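Local coordinates for trans-isoprenyl diphosphate synthase (Caulobacter crescentus, PDB 3OYR), which probably makes all-trans-octaprenyl diphosphate by adding isopentenyl diphosphate units to farnesyl diphosphate, supplying the side chain of isoprenoid quinones, at residues S160-E165 with I188-A193; E194-A199 with L226-A231; G221-L226 with A311-K316; D233-G238 with E242-N247. All blocks are in the same frame, centred on the assembly; numbering follows the deposited sequence. Where two conformers were deposited one is given.

Contact 1. Residues S160-E165 with I188-A193. With DMA (dimethylallyl diphosphate), chain G.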
loop_
_atom_site.group_PDB
_atom_site.type_symbol
_atom_site.label_atom_id
_atom_site.label_comp_id
_atom_site.label_asym_id
_atom_site.label_seq_id
_atom_site.Cartn_x
_atom_site.Cartn_y
_atom_site.Cartn_z
ATOM N N SER B 160 2.490 9.014 -1.346
ATOM C CA SER B 160 2.324 7.587 -1.592
ATOM C C SER B 160 1.704 7.281 -2.947
ATOM O O SER B 160 2.059 6.270 -3.578
ATOM C CB SER B 160 1.494 6.920 -0.504
ATOM O OG SER B 160 2.064 7.143 0.767
ATOM N N ARG B 161 0.801 8.150 -3.396
ATOM C CA ARG B 161 0.169 8.000 -4.694
ATOM C C ARG B 161 1.193 8.230 -5.799
ATOM O O ARG B 161 1.245 7.480 -6.773
ATOM C CB ARG B 161 -1.008 8.968 -4.805
ATOM C CG ARG B 161 -1.812 8.891 -6.103
ATOM C CD ARG B 161 -1.471 10.061 -7.015
ATOM N NE ARG B 161 -1.736 11.347 -6.354
ATOM C CZ ARG B 161 -1.361 12.528 -6.829
ATOM N NH1 ARG B 161 -0.673 12.606 -7.962
ATOM N NH2 ARG B 161 -1.662 13.631 -6.163
ATOM N N VAL B 162 2.022 9.243 -5.597
ATOM C CA VAL B 162 3.026 9.677 -6.549
ATOM C C VAL B 162 4.134 8.625 -6.704
ATOM O O VAL B 162 4.592 8.350 -7.822
ATOM C CB VAL B 162 3.539 11.078 -6.156
ATOM C CG1 VAL B 162 4.821 11.419 -6.857
ATOM C CG2 VAL B 162 2.502 12.104 -6.535
ATOM N N ILE B 163 4.511 7.991 -5.595
ATOM C CA ILE B 163 5.402 6.830 -5.659
ATOM C C ILE B 163 4.858 5.741 -6.575
ATOM O O ILE B 163 5.574 5.261 -7.443
ATOM C CB ILE B 163 5.693 6.252 -4.249
ATOM C CG1 ILE B 163 6.519 7.258 -3.445
ATOM C CG2 ILE B 163 6.434 4.937 -4.336
ATOM C CD1 ILE B 163 6.409 7.087 -1.949
ATOM N N ALA B 164 3.590 5.363 -6.393
ATOM C CA ALA B 164 2.996 4.321 -7.231
ATOM C C ALA B 164 2.998 4.696 -8.720
ATOM O O ALA B 164 3.312 3.858 -9.577
ATOM C CB ALA B 164 1.605 4.006 -6.765
ATOM N N GLU B 165 2.677 5.955 -9.007
ATOM C CA GLU B 165 2.679 6.509 -10.360
ATOM C C GLU B 165 4.047 6.433 -10.990
ATOM O O GLU B 165 4.180 6.025 -12.145
ATOM C CB GLU B 165 2.246 7.983 -10.335
ATOM C CG GLU B 165 0.778 8.183 -10.056
ATOM C CD GLU B 165 0.363 9.654 -10.131
ATOM O OE1 GLU B 165 -0.589 9.956 -10.864
ATOM O OE2 GLU B 165 0.982 10.501 -9.465
ATOM N N ILE B 188 12.337 9.378 -11.407
ATOM C CA ILE B 188 13.046 9.420 -10.124
ATOM C C ILE B 188 12.456 10.484 -9.198
ATOM O O ILE B 188 12.449 10.311 -7.991
ATOM C CB ILE B 188 14.595 9.508 -10.250
ATOM C CG1 ILE B 188 15.062 10.815 -10.925
ATOM C CG2 ILE B 188 15.097 8.292 -11.025
ATOM C CD1 ILE B 188 16.548 11.178 -10.669
ATOM N N GLN B 189 11.905 11.555 -9.759
ATOM C CA GLN B 189 11.285 12.552 -8.879
ATOM C C GLN B 189 10.075 11.950 -8.141
ATOM O O GLN B 189 9.892 12.166 -6.933
ATOM C CB GLN B 189 10.930 13.837 -9.619
ATOM C CG GLN B 189 10.361 14.907 -8.666
ATOM C CD GLN B 189 10.084 16.232 -9.331
ATOM O OE1 GLN B 189 10.960 16.831 -9.953
ATOM N NE2 GLN B 189 8.868 16.733 -9.150
ATOM N N ALA B 190 9.287 11.173 -8.871
ATOM C CA ALA B 190 8.057 10.597 -8.357
ATOM C C ALA B 190 8.332 9.424 -7.428
ATOM O O ALA B 190 7.824 9.386 -6.316
ATOM C CB ALA B 190 7.140 10.175 -9.510
ATOM N N LYS B 191 9.158 8.485 -7.879
ATOM C CA LYS B 191 9.328 7.247 -7.157
ATOM C C LYS B 191 10.254 7.383 -5.952
ATOM O O LYS B 191 10.156 6.579 -5.030
ATOM C CB LYS B 191 9.819 6.142 -8.087
ATOM C CG LYS B 191 11.326 6.104 -8.242
ATOM C CD LYS B 191 11.773 4.803 -8.869
ATOM C CE LYS B 191 13.258 4.884 -9.195
ATOM N NZ LYS B 191 13.749 3.582 -9.760
ATOM N N THR B 192 11.137 8.388 -5.954
ATOM C CA THR B 192 12.120 8.515 -4.873
ATOM C C THR B 192 12.147 9.876 -4.211
ATOM O O THR B 192 12.119 9.964 -2.988
ATOM C CB THR B 192 13.532 8.134 -5.348
ATOM O OG1 THR B 192 13.521 6.772 -5.814
ATOM C CG2 THR B 192 14.552 8.281 -4.209
ATOM N N ALA B 193 12.205 10.942 -5.004
ATOM C CA ALA B 193 12.412 12.266 -4.419
ATOM C C ALA B 193 11.193 12.783 -3.633
ATOM O O ALA B 193 11.350 13.505 -2.650
ATOM C CB ALA B 193 12.854 13.263 -5.484
HETATM C C1 DMA G . 13.046 2.641 -6.351
HETATM O O1 DMA G . 14.450 2.675 -6.577
HETATM C C2 DMA G . 12.650 1.834 -5.154
HETATM C C3 DMA G . 11.703 2.232 -4.297
HETATM C C4 DMA G . 10.939 3.512 -4.434
HETATM C C5 DMA G . 11.404 1.331 -3.146
HETATM P PA DMA G . 15.393 1.389 -6.915
HETATM O O1A DMA G . 16.576 1.991 -7.610
HETATM O O2A DMA G . 14.633 0.253 -7.545
HETATM O O3A DMA G . 15.814 1.008 -5.401
HETATM P PB DMA G . 16.683 -0.273 -4.938
HETATM O O1B DMA G . 16.820 0.088 -3.482
HETATM O O2B DMA G . 17.952 -0.226 -5.756
HETATM O O3B DMA G . 15.870 -1.510 -5.245
#
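Val162 and Ile163 of one helix meet Ala190 and Lys191 of the next where a small residue lets two backbones come close: the segment axes approach to 7.0 Å at an angle of 126°. The methyl CB of Ala190 rests against Val162, 3.6 Å from its O and 3.7 Å from its CG1. Ile163 lies along the same strip, its CA making a CH···O contact with Ala190 O at 3.6 Å, while its CG1 and, more distantly, CG2 lie near Lys191 O. Lys191 then runs away from this seam. Its CB already points away from helix 150-173, CG is set between the backbone N and the carbonyl carbon (chi1 86°), and beyond CG the chain is fully extended into the substrate pocket. Lys191 CD passes 3.6 Å from C1 of the dimethylallyl diphosphate, CE lies alongside C1 and O1, and Lys191 NZ ends in a weak hydrogen bond to O1 at 3.4 Å, with a stronger bond to Gln170. Helix 181-206 is widened here by a pi-type turn at 189-193, in which Ile188 O takes both Thr192 N and Ala193 N. Consistent with related farnesyl diphosphate synthases, the widened turn presents a backbone carbonyl to the bound dimethylallyl group: Lys191 O stands 3.2 Å from its C4. On its far side, helix 150-173 packs on the second subunit, where Arg161 forms a salt bridge with Glu142 of that subunit.

Contact 2. Residues E194-A199 with L226-A231. With DMA (dimethylallyl diphosphate), chain D; DMA (dimethylallyl diphosphate), chain G.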
loop_
_atom_site.group_PDB
_atom_site.type_symbol
_atom_site.label_atom_id
_atom_site.label_comp_id
_atom_site.label_asym_id
_atom_site.label_seq_id
_atom_site.Cartn_x
_atom_site.Cartn_y
_atom_site.Cartn_z
ATOM N N GLU B 194 9.993 12.383 -4.050
ATOM C CA GLU B 194 8.760 12.839 -3.416
ATOM C C GLU B 194 8.591 12.433 -1.941
ATOM O O GLU B 194 8.118 13.232 -1.129
ATOM C CB GLU B 194 7.551 12.353 -4.207
ATOM C CG GLU B 194 6.397 13.314 -4.144
ATOM C CD GLU B 194 6.644 14.529 -5.012
ATOM O OE1 GLU B 194 6.928 14.391 -6.226
ATOM O OE2 GLU B 194 6.564 15.633 -4.473
ATOM N N LEU B 195 8.987 11.215 -1.591
ATOM C CA LEU B 195 8.947 10.734 -0.195
ATOM C C LEU B 195 9.922 11.545 0.721
ATOM O O LEU B 195 9.576 11.928 1.871
ATOM C CB LEU B 195 9.222 9.224 -0.127
ATOM C CG LEU B 195 8.918 8.589 1.232
ATOM C CD1 LEU B 195 7.536 9.015 1.761
ATOM C CD2 LEU B 195 9.004 7.099 1.125
ATOM N N PHE B 196 11.092 11.884 0.173
ATOM C CA PHE B 196 12.031 12.788 0.849
ATOM C C PHE B 196 11.446 14.173 1.025
ATOM O O PHE B 196 11.538 14.721 2.120
ATOM C CB PHE B 196 13.365 12.901 0.112
ATOM C CG PHE B 196 14.308 11.748 0.372
ATOM C CD1 PHE B 196 14.544 10.794 -0.597
ATOM C CD2 PHE B 196 14.972 11.633 1.592
ATOM C CE1 PHE B 196 15.431 9.740 -0.349
ATOM C CE2 PHE B 196 15.849 10.602 1.856
ATOM C CZ PHE B 196 16.090 9.658 0.887
ATOM N N ALA B 197 10.856 14.732 -0.046
ATOM C CA ALA B 197 10.176 16.021 0.050
ATOM C C ALA B 197 9.051 15.988 1.098
ATOM O O ALA B 197 8.934 16.912 1.896
ATOM C CB ALA B 197 9.608 16.426 -1.297
ATOM N N ALA B 198 8.202 14.958 1.036
ATOM C CA ALA B 198 7.095 14.719 1.983
ATOM C C ALA B 198 7.547 14.575 3.430
ATOM O O ALA B 198 6.938 15.187 4.337
ATOM C CB ALA B 198 6.287 13.489 1.583
ATOM N N ALA B 199 8.606 13.793 3.647
ATOM C CA ALA B 199 9.190 13.619 4.982
ATOM C C ALA B 199 9.577 14.951 5.600
ATOM O O ALA B 199 9.196 15.220 6.742
ATOM C CB ALA B 199 10.388 12.672 4.965
ATOM N N LEU B 226 16.379 13.719 -5.378
ATOM C CA LEU B 226 16.924 13.604 -6.744
ATOM C C LEU B 226 18.417 13.228 -6.731
ATOM O O LEU B 226 18.824 12.227 -7.357
ATOM C CB LEU B 226 16.660 14.891 -7.538
ATOM C CG LEU B 226 15.167 15.166 -7.794
ATOM C CD1 LEU B 226 14.943 16.548 -8.354
ATOM C CD2 LEU B 226 14.598 14.139 -8.745
ATOM N N ALA B 227 19.209 13.980 -5.961
ATOM C CA ALA B 227 20.636 13.671 -5.745
ATOM C C ALA B 227 20.791 12.238 -5.271
ATOM O O ALA B 227 21.598 11.468 -5.832
ATOM C CB ALA B 227 21.254 14.655 -4.705
ATOM N N PHE B 228 19.979 11.882 -4.269
ATOM C CA PHE B 228 20.011 10.568 -3.637
ATOM C C PHE B 228 19.820 9.464 -4.663
ATOM O O PHE B 228 20.604 8.511 -4.709
ATOM C CB PHE B 228 18.931 10.471 -2.531
ATOM C CG PHE B 228 19.021 9.215 -1.700
ATOM C CD1 PHE B 228 19.882 9.157 -0.600
ATOM C CD2 PHE B 228 18.252 8.084 -2.019
ATOM C CE1 PHE B 228 19.982 7.976 0.165
ATOM C CE2 PHE B 228 18.334 6.902 -1.243
ATOM C CZ PHE B 228 19.202 6.846 -0.161
ATOM N N GLN B 229 18.785 9.600 -5.493
ATOM C CA GLN B 229 18.453 8.560 -6.464
ATOM C C GLN B 229 19.471 8.458 -7.606
ATOM O O GLN B 229 19.816 7.348 -8.045
ATOM C CB GLN B 229 17.054 8.775 -7.009
ATOM C CG GLN B 229 16.570 7.616 -7.856
ATOM C CD GLN B 229 16.570 6.289 -7.112
ATOM O OE1 GLN B 229 16.098 6.194 -5.985
ATOM N NE2 GLN B 229 17.103 5.265 -7.742
ATOM N N LEU B 230 19.943 9.606 -8.089
ATOM C CA LEU B 230 21.056 9.648 -9.057
ATOM C C LEU B 230 22.289 8.909 -8.530
ATOM O O LEU B 230 22.856 8.083 -9.244
ATOM C CB LEU B 230 21.413 11.086 -9.428
ATOM C CG LEU B 230 20.360 11.745 -10.325
ATOM C CD1 LEU B 230 20.558 13.227 -10.353
ATOM C CD2 LEU B 230 20.437 11.201 -11.703
ATOM N N ALA B 231 22.673 9.181 -7.278
ATOM C CA ALA B 231 23.772 8.446 -6.641
ATOM C C ALA B 231 23.454 6.961 -6.504
ATOM O O ALA B 231 24.321 6.135 -6.747
ATOM C CB ALA B 231 24.136 9.041 -5.290
HETATM C C1 DMA D . 16.292 2.314 -1.031
HETATM O O1 DMA D . 16.396 3.333 -0.028
HETATM C C2 DMA D . 15.253 3.019 -1.828
HETATM C C3 DMA D . 15.561 3.807 -2.862
HETATM C C4 DMA D . 16.962 3.947 -3.396
HETATM C C5 DMA D . 14.427 4.538 -3.509
HETATM P PA DMA D . 17.625 3.571 0.975
HETATM O O1A DMA D . 17.383 4.785 1.849
HETATM O O2A DMA D . 18.894 3.581 0.169
HETATM O O3A DMA D . 17.475 2.181 1.795
HETATM P PB DMA D . 17.663 1.888 3.383
HETATM O O1B DMA D . 16.373 2.329 4.047
HETATM O O2B DMA D . 17.795 0.385 3.267
HETATM O O3B DMA D . 18.879 2.619 3.885
HETATM C C1 DMA G . 13.046 2.641 -6.351
HETATM O O1 DMA G . 14.450 2.675 -6.577
HETATM C C2 DMA G . 12.650 1.834 -5.154
HETATM C C3 DMA G . 11.703 2.232 -4.297
HETATM C C4 DMA G . 10.939 3.512 -4.434
HETATM C C5 DMA G . 11.404 1.331 -3.146
HETATM P PA DMA G . 15.393 1.389 -6.915
HETATM O O1A DMA G . 16.576 1.991 -7.610
HETATM O O2A DMA G . 14.633 0.253 -7.545
HETATM O O3A DMA G . 15.814 1.008 -5.401
HETATM P PB DMA G . 16.683 -0.273 -4.938
HETATM O O1B DMA G . 16.820 0.088 -3.482
HETATM O O2B DMA G . 17.952 -0.226 -5.756
HETATM O O3B DMA G . 15.870 -1.510 -5.245
#
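Phe196 and Phe228 carry the whole of this contact as an aromatic pair. The edge of Phe196 is directed at the face of Phe228 in an edge-to-face stack, with centroids 5.0 Å apart and planes inclined at 54°, well short of perpendicular. Phe196 CZ sits over the centre of the Phe228 ring, while CE1 makes the closest approach, 3.7 Å from Phe228 CD2. Phe228 has its CG anti to the backbone N (chi1 -172°), a setting that places the ring between Phe196 and the chain D ligand. Contacts with the ligands begin at the rim of that ring: O2A of the chain D dimethylallyl diphosphate lies in the ring plane, 3.3 Å from Phe228 CZ. Gln229, bent at chi2 (58°), reaches both ligands. Gln229 OE1 is 3.4 Å from C5 of the chain D molecule, and Gln229 NE2 gives a weak hydrogen bond, 3.3 Å, to O1A of the chain G molecule. The amide is fixed in rotation by protein partners, since OE1 also pairs with Thr192 and NE2 with Asp233. Gln229 thus sits between the two diphosphate substrate sites of a prenyl synthase. Around the stack, helix 68-79 contributes Met72 and Arg69 against Phe196 and Leu68 against Phe228; Arg343, just beyond helix 328-342, makes a cation-pi contact with Phe228; and helix 302-320 packs behind Leu226 and Leu230.

Contact 3. Residues G221-L226 with A311-K316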
loop_
_atom_site.group_PDB
_atom_site.type_symbol
_atom_site.label_atom_id
_atom_site.label_comp_id
_atom_site.label_asym_id
_atom_site.label_seq_id
_atom_site.Cartn_x
_atom_site.Cartn_y
_atom_site.Cartn_z
ATOM N N GLY B 221 14.119 18.628 0.685
ATOM C CA GLY B 221 13.919 17.188 0.566
ATOM C C GLY B 221 13.791 16.718 -0.883
ATOM O O GLY B 221 14.363 15.690 -1.233
ATOM N N LEU B 222 13.065 17.471 -1.723
ATOM C CA LEU B 222 12.885 17.088 -3.130
ATOM C C LEU B 222 14.241 17.033 -3.840
ATOM O O LEU B 222 14.604 16.014 -4.474
ATOM C CB LEU B 222 11.938 18.067 -3.832
ATOM C CG LEU B 222 11.194 17.635 -5.099
ATOM C CD1 LEU B 222 12.083 17.701 -6.337
ATOM C CD2 LEU B 222 10.592 16.254 -4.949
ATOM N N ASN B 223 14.998 18.115 -3.726
ATOM C CA ASN B 223 16.337 18.144 -4.294
ATOM C C ASN B 223 17.286 17.113 -3.683
ATOM O O ASN B 223 18.070 16.492 -4.419
ATOM C CB ASN B 223 16.925 19.558 -4.275
ATOM C CG ASN B 223 16.200 20.481 -5.214
ATOM O OD1 ASN B 223 16.315 20.366 -6.435
ATOM N ND2 ASN B 223 15.435 21.399 -4.652
ATOM N N LEU B 224 17.197 16.901 -2.363
ATOM C CA LEU B 224 18.006 15.844 -1.729
ATOM C C LEU B 224 17.687 14.481 -2.338
ATOM O O LEU B 224 18.591 13.706 -2.639
ATOM C CB LEU B 224 17.822 15.796 -0.212
ATOM C CG LEU B 224 18.777 14.773 0.408
ATOM C CD1 LEU B 224 19.822 15.429 1.221
ATOM C CD2 LEU B 224 18.061 13.767 1.222
ATOM N N GLY B 225 16.401 14.220 -2.562
ATOM C CA GLY B 225 15.975 12.939 -3.111
ATOM C C GLY B 225 16.403 12.687 -4.542
ATOM O O GLY B 225 16.750 11.557 -4.886
ATOM N N LEU B 226 16.379 13.719 -5.378
ATOM C CA LEU B 226 16.924 13.604 -6.744
ATOM C C LEU B 226 18.417 13.228 -6.731
ATOM O O LEU B 226 18.824 12.227 -7.357
ATOM C CB LEU B 226 16.660 14.891 -7.538
ATOM C CG LEU B 226 15.167 15.166 -7.794
ATOM C CD1 LEU B 226 14.943 16.548 -8.354
ATOM C CD2 LEU B 226 14.598 14.139 -8.745
ATOM N N ALA B 311 25.368 16.099 -7.621
ATOM C CA ALA B 311 25.956 17.217 -6.873
ATOM C C ALA B 311 25.234 18.548 -7.137
ATOM O O ALA B 311 25.094 19.368 -6.223
ATOM C CB ALA B 311 27.475 17.342 -7.170
ATOM N N ASP B 312 24.762 18.744 -8.373
ATOM C CA ASP B 312 23.934 19.915 -8.732
ATOM C C ASP B 312 22.635 19.966 -7.925
ATOM O O ASP B 312 22.231 21.017 -7.427
ATOM C CB ASP B 312 23.601 19.911 -10.233
ATOM C CG ASP B 312 24.776 20.334 -11.113
ATOM O OD1 ASP B 312 25.826 20.737 -10.566
ATOM O OD2 ASP B 312 24.643 20.274 -12.360
ATOM N N TYR B 313 21.987 18.818 -7.792
ATOM C CA TYR B 313 20.784 18.713 -6.961
ATOM C C TYR B 313 21.109 18.898 -5.487
ATOM O O TYR B 313 20.354 19.573 -4.773
ATOM C CB TYR B 313 20.028 17.403 -7.230
ATOM C CG TYR B 313 19.278 17.445 -8.547
ATOM C CD1 TYR B 313 19.665 16.650 -9.618
ATOM C CD2 TYR B 313 18.196 18.298 -8.725
ATOM C CE1 TYR B 313 18.972 16.684 -10.823
ATOM C CE2 TYR B 313 17.514 18.360 -9.935
ATOM C CZ TYR B 313 17.909 17.539 -10.974
ATOM O OH TYR B 313 17.249 17.585 -12.168
ATOM N N ALA B 314 22.251 18.366 -5.041
ATOM C CA ALA B 314 22.682 18.573 -3.647
ATOM C C ALA B 314 22.930 20.044 -3.305
ATOM O O ALA B 314 22.597 20.470 -2.193
ATOM C CB ALA B 314 23.891 17.757 -3.319
ATOM N N ASP B 315 23.494 20.807 -4.256
ATOM C CA ASP B 315 23.664 22.270 -4.102
ATOM C C ASP B 315 22.331 22.971 -3.969
ATOM O O ASP B 315 22.176 23.900 -3.163
ATOM C CB ASP B 315 24.457 22.875 -5.294
ATOM C CG ASP B 315 25.905 22.393 -5.340
ATOM O OD1 ASP B 315 26.391 21.830 -4.333
ATOM O OD2 ASP B 315 26.554 22.557 -6.390
ATOM N N LYS B 316 21.364 22.534 -4.780
ATOM C CA LYS B 316 20.002 23.074 -4.734
ATOM C C LYS B 316 19.383 22.774 -3.360
ATOM O O LYS B 316 18.759 23.643 -2.747
ATOM C CB LYS B 316 19.139 22.487 -5.862
ATOM C CG LYS B 316 19.444 23.023 -7.273
ATOM C CD LYS B 316 18.744 22.193 -8.336
ATOM C CE LYS B 316 18.972 22.752 -9.744
ATOM N NZ LYS B 316 17.806 23.532 -10.256
#
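Leu226 and Tyr313 form the close-fitting half of this helix pair. Leu226 CB sits over one face of the Tyr313 ring, 3.9 Å from its centroid and 16° off the normal, a CH-pi contact displaced toward the rim; CD1 of the same leucine reaches Tyr313 CE2 at 3.5 Å. The backbones fit closely too: Asn223 CB is 3.5 Å from Tyr313 O, and Tyr313 CB 3.5 Å from Asn223 O. At the ring's edge, in plane, lies Asn223 OD1, 3.6 Å from Tyr313 CD2. One turn along, the packing turns to solvent. There Asn223 OD1 also lies against the aliphatic part of Lys316, 3.6 Å from its CB, and the lysine chain then leads away. Asn223 ND2 is turned back to its own helix, bonded to Asp219 O. With the segment axes 7.6 Å apart and 164° between their directions, this is nearly antiparallel helix packing, joining helix 302-320 to helix 211-238 of the all-alpha isoprenoid synthase fold.

Contact 4. Residues D233-G238 with E242-N247. With DMA (dimethylallyl diphosphate), chain G.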
loop_
_atom_site.group_PDB
_atom_site.type_symbol
_atom_site.label_atom_id
_atom_site.label_comp_id
_atom_site.label_asym_id
_atom_site.label_seq_id
_atom_site.Cartn_x
_atom_site.Cartn_y
_atom_site.Cartn_z
ATOM N N ASP B 233 21.465 5.204 -8.477
ATOM C CA ASP B 233 21.573 4.666 -9.825
ATOM C C ASP B 233 23.036 4.454 -10.255
ATOM O O ASP B 233 23.355 3.435 -10.867
ATOM C CB ASP B 233 20.801 5.538 -10.821
ATOM C CG ASP B 233 19.277 5.377 -10.682
ATOM O OD1 ASP B 233 18.807 4.519 -9.899
ATOM O OD2 ASP B 233 18.539 6.108 -11.363
ATOM N N ALA B 234 23.914 5.396 -9.912
ATOM C CA ALA B 234 25.350 5.249 -10.164
ATOM C C ALA B 234 25.957 4.111 -9.347
ATOM O O ALA B 234 26.766 3.345 -9.869
ATOM C CB ALA B 234 26.100 6.557 -9.886
ATOM N N LEU B 235 25.567 4.015 -8.071
ATOM C CA LEU B 235 25.987 2.912 -7.190
ATOM C C LEU B 235 25.580 1.526 -7.700
ATOM O O LEU B 235 26.240 0.534 -7.407
ATOM C CB LEU B 235 25.490 3.123 -5.746
ATOM C CG LEU B 235 26.318 4.085 -4.898
ATOM C CD1 LEU B 235 25.652 4.334 -3.560
ATOM C CD2 LEU B 235 27.750 3.561 -4.700
ATOM N N ASP B 236 24.509 1.455 -8.480
ATOM C CA ASP B 236 24.075 0.180 -9.024
ATOM C C ASP B 236 25.118 -0.431 -9.970
ATOM O O ASP B 236 25.254 -1.650 -10.056
ATOM C CB ASP B 236 22.741 0.312 -9.743
ATOM C CG ASP B 236 21.918 -0.977 -9.674
ATOM O OD1 ASP B 236 21.501 -1.365 -8.561
ATOM O OD2 ASP B 236 21.692 -1.600 -10.729
ATOM N N TYR B 237 25.848 0.423 -10.672
ATOM C CA TYR B 237 26.930 -0.037 -11.528
ATOM C C TYR B 237 28.262 -0.063 -10.785
ATOM O O TYR B 237 28.974 -1.058 -10.841
ATOM C CB TYR B 237 26.999 0.808 -12.809
ATOM C CG TYR B 237 25.849 0.514 -13.748
ATOM C CD1 TYR B 237 25.913 -0.565 -14.631
ATOM C CD2 TYR B 237 24.679 1.281 -13.727
ATOM C CE1 TYR B 237 24.865 -0.864 -15.483
ATOM C CE2 TYR B 237 23.624 0.994 -14.588
ATOM C CZ TYR B 237 23.737 -0.089 -15.466
ATOM O OH TYR B 237 22.726 -0.412 -16.327
ATOM N N GLY B 238 28.564 1.007 -10.056
ATOM C CA GLY B 238 29.873 1.192 -9.438
ATOM C C GLY B 238 30.092 0.703 -8.016
ATOM O O GLY B 238 31.226 0.711 -7.532
ATOM N N GLU B 242 28.458 -6.086 -1.188
ATOM C CA GLU B 242 28.713 -6.238 0.234
ATOM C C GLU B 242 28.563 -4.937 1.029
ATOM O O GLU B 242 28.171 -4.969 2.195
ATOM C CB GLU B 242 30.087 -6.886 0.453
ATOM C CG GLU B 242 30.373 -8.011 -0.555
ATOM C CD GLU B 242 31.049 -9.233 0.054
ATOM O OE1 GLU B 242 31.361 -10.169 -0.718
ATOM O OE2 GLU B 242 31.259 -9.268 1.291
ATOM N N THR B 243 28.870 -3.797 0.413
ATOM C CA THR B 243 28.653 -2.524 1.104
ATOM C C THR B 243 27.231 -1.987 0.855
ATOM O O THR B 243 26.619 -1.438 1.765
ATOM C CB THR B 243 29.834 -1.492 0.923
ATOM O OG1 THR B 243 29.390 -0.148 1.168
ATOM C CG2 THR B 243 30.453 -1.588 -0.445
ATOM N N LEU B 244 26.704 -2.195 -0.355
ATOM C CA LEU B 244 25.333 -1.791 -0.733
ATOM C C LEU B 244 24.213 -2.544 -0.016
ATOM O O LEU B 244 23.124 -1.994 0.198
ATOM C CB LEU B 244 25.126 -1.978 -2.235
ATOM C CG LEU B 244 25.937 -1.113 -3.194
ATOM C CD1 LEU B 244 25.759 -1.646 -4.594
ATOM C CD2 LEU B 244 25.515 0.336 -3.101
ATOM N N GLY B 245 24.457 -3.813 0.312
ATOM C CA GLY B 245 23.439 -4.656 0.952
ATOM C C GLY B 245 22.417 -5.197 -0.034
ATOM O O GLY B 245 21.475 -5.896 0.347
ATOM N N LYS B 246 22.603 -4.866 -1.305
ATOM C CA LYS B 246 21.747 -5.335 -2.381
ATOM C C LYS B 246 22.662 -5.579 -3.580
ATOM O O LYS B 246 23.755 -5.033 -3.632
ATOM C CB LYS B 246 20.658 -4.293 -2.694
ATOM C CG LYS B 246 21.188 -2.905 -3.050
ATOM C CD LYS B 246 20.096 -1.823 -2.964
ATOM C CE LYS B 246 20.524 -0.564 -3.665
ATOM N NZ LYS B 246 19.755 0.639 -3.184
ATOM N N ASN B 247 22.221 -6.411 -4.524
ATOM C CA ASN B 247 23.027 -6.757 -5.692
ATOM C C ASN B 247 23.292 -5.601 -6.648
ATOM O O ASN B 247 22.356 -5.022 -7.219
ATOM C CB ASN B 247 22.410 -7.947 -6.448
ATOM C CG ASN B 247 22.417 -9.219 -5.616
ATOM O OD1 ASN B 247 21.405 -9.924 -5.493
ATOM N ND2 ASN B 247 23.550 -9.496 -5.005
HETATM C C1 DMA G . 13.046 2.641 -6.351
HETATM O O1 DMA G . 14.450 2.675 -6.577
HETATM C C2 DMA G . 12.650 1.834 -5.154
HETATM C C3 DMA G . 11.703 2.232 -4.297
HETATM C C4 DMA G . 10.939 3.512 -4.434
HETATM C C5 DMA G . 11.404 1.331 -3.146
HETATM P PA DMA G . 15.393 1.389 -6.915
HETATM O O1A DMA G . 16.576 1.991 -7.610
HETATM O O2A DMA G . 14.633 0.253 -7.545
HETATM O O3A DMA G . 15.814 1.008 -5.401
HETATM P PB DMA G . 16.683 -0.273 -4.938
HETATM O O1B DMA G . 16.820 0.088 -3.482
HETATM O O2B DMA G . 17.952 -0.226 -5.756
HETATM O O3B DMA G . 15.870 -1.510 -5.245
HETATM O O HOH W 1 20.527 -3.049 -6.556
#
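The second aspartate-rich motif of the prenyl synthases, Asp232, Asp233 and Asp236 in DDxxD spacing, ends helix 211-238, and Leu235 and Asp236 within it meet Leu244 of the short helix 241-244 and Asn247 of the loop after it. The apolar part is a leucine pair: Leu244 CD2 lies 3.8 Å from Leu235 CB, and its other branch, CD1, touches Leu235 O at 3.6 Å. The polar part is indirect. Asp236 OD1 and Asn247 O stand 4.0 Å apart, and one water, 2.8 Å from Asp236 OD1, bonds both; Asp236 OD2 is taken by Asp251 N. Asp232 and Asp236 are calcium ligands in a structure of this protein, and here the Asp236 side chain stays about 4 Å from a bound calcium. Gly245, the first residue after the short helix to leave helical angles, has a positive phi (79°), and Lys246 follows it into the pocket. With CG of Lys246 between the backbone N and the carbonyl carbon (chi1 57°) and the rest extended, NZ reaches the terminal phosphate, 3.0 Å from O1B of dimethylallyl diphosphate and weakly 3.3 Å from O2B, and also forms a salt bridge with Asp232.

How the contacts relate
Followed from the N terminus, contact 1 comes first, closing a loop of 22 residues between helices 150-173 and 181-206. Contact 2 opens directly after it, on the same helix, and joins helix 181-206 to helix 211-238. Contact 3 starts before contact 2 has closed, sharing Leu226, so the two cross; its partner lies far on, and helix 302-320 is brought back over helix 211-238. Contact 4, a short-range turn at the end of that helix, falls within the long span of contact 3 without touching it. Helix 211-238 therefore takes part in contacts 2, 3 and 4, while contacts 1, 2 and 4 all border one bound dimethylallyl diphosphate.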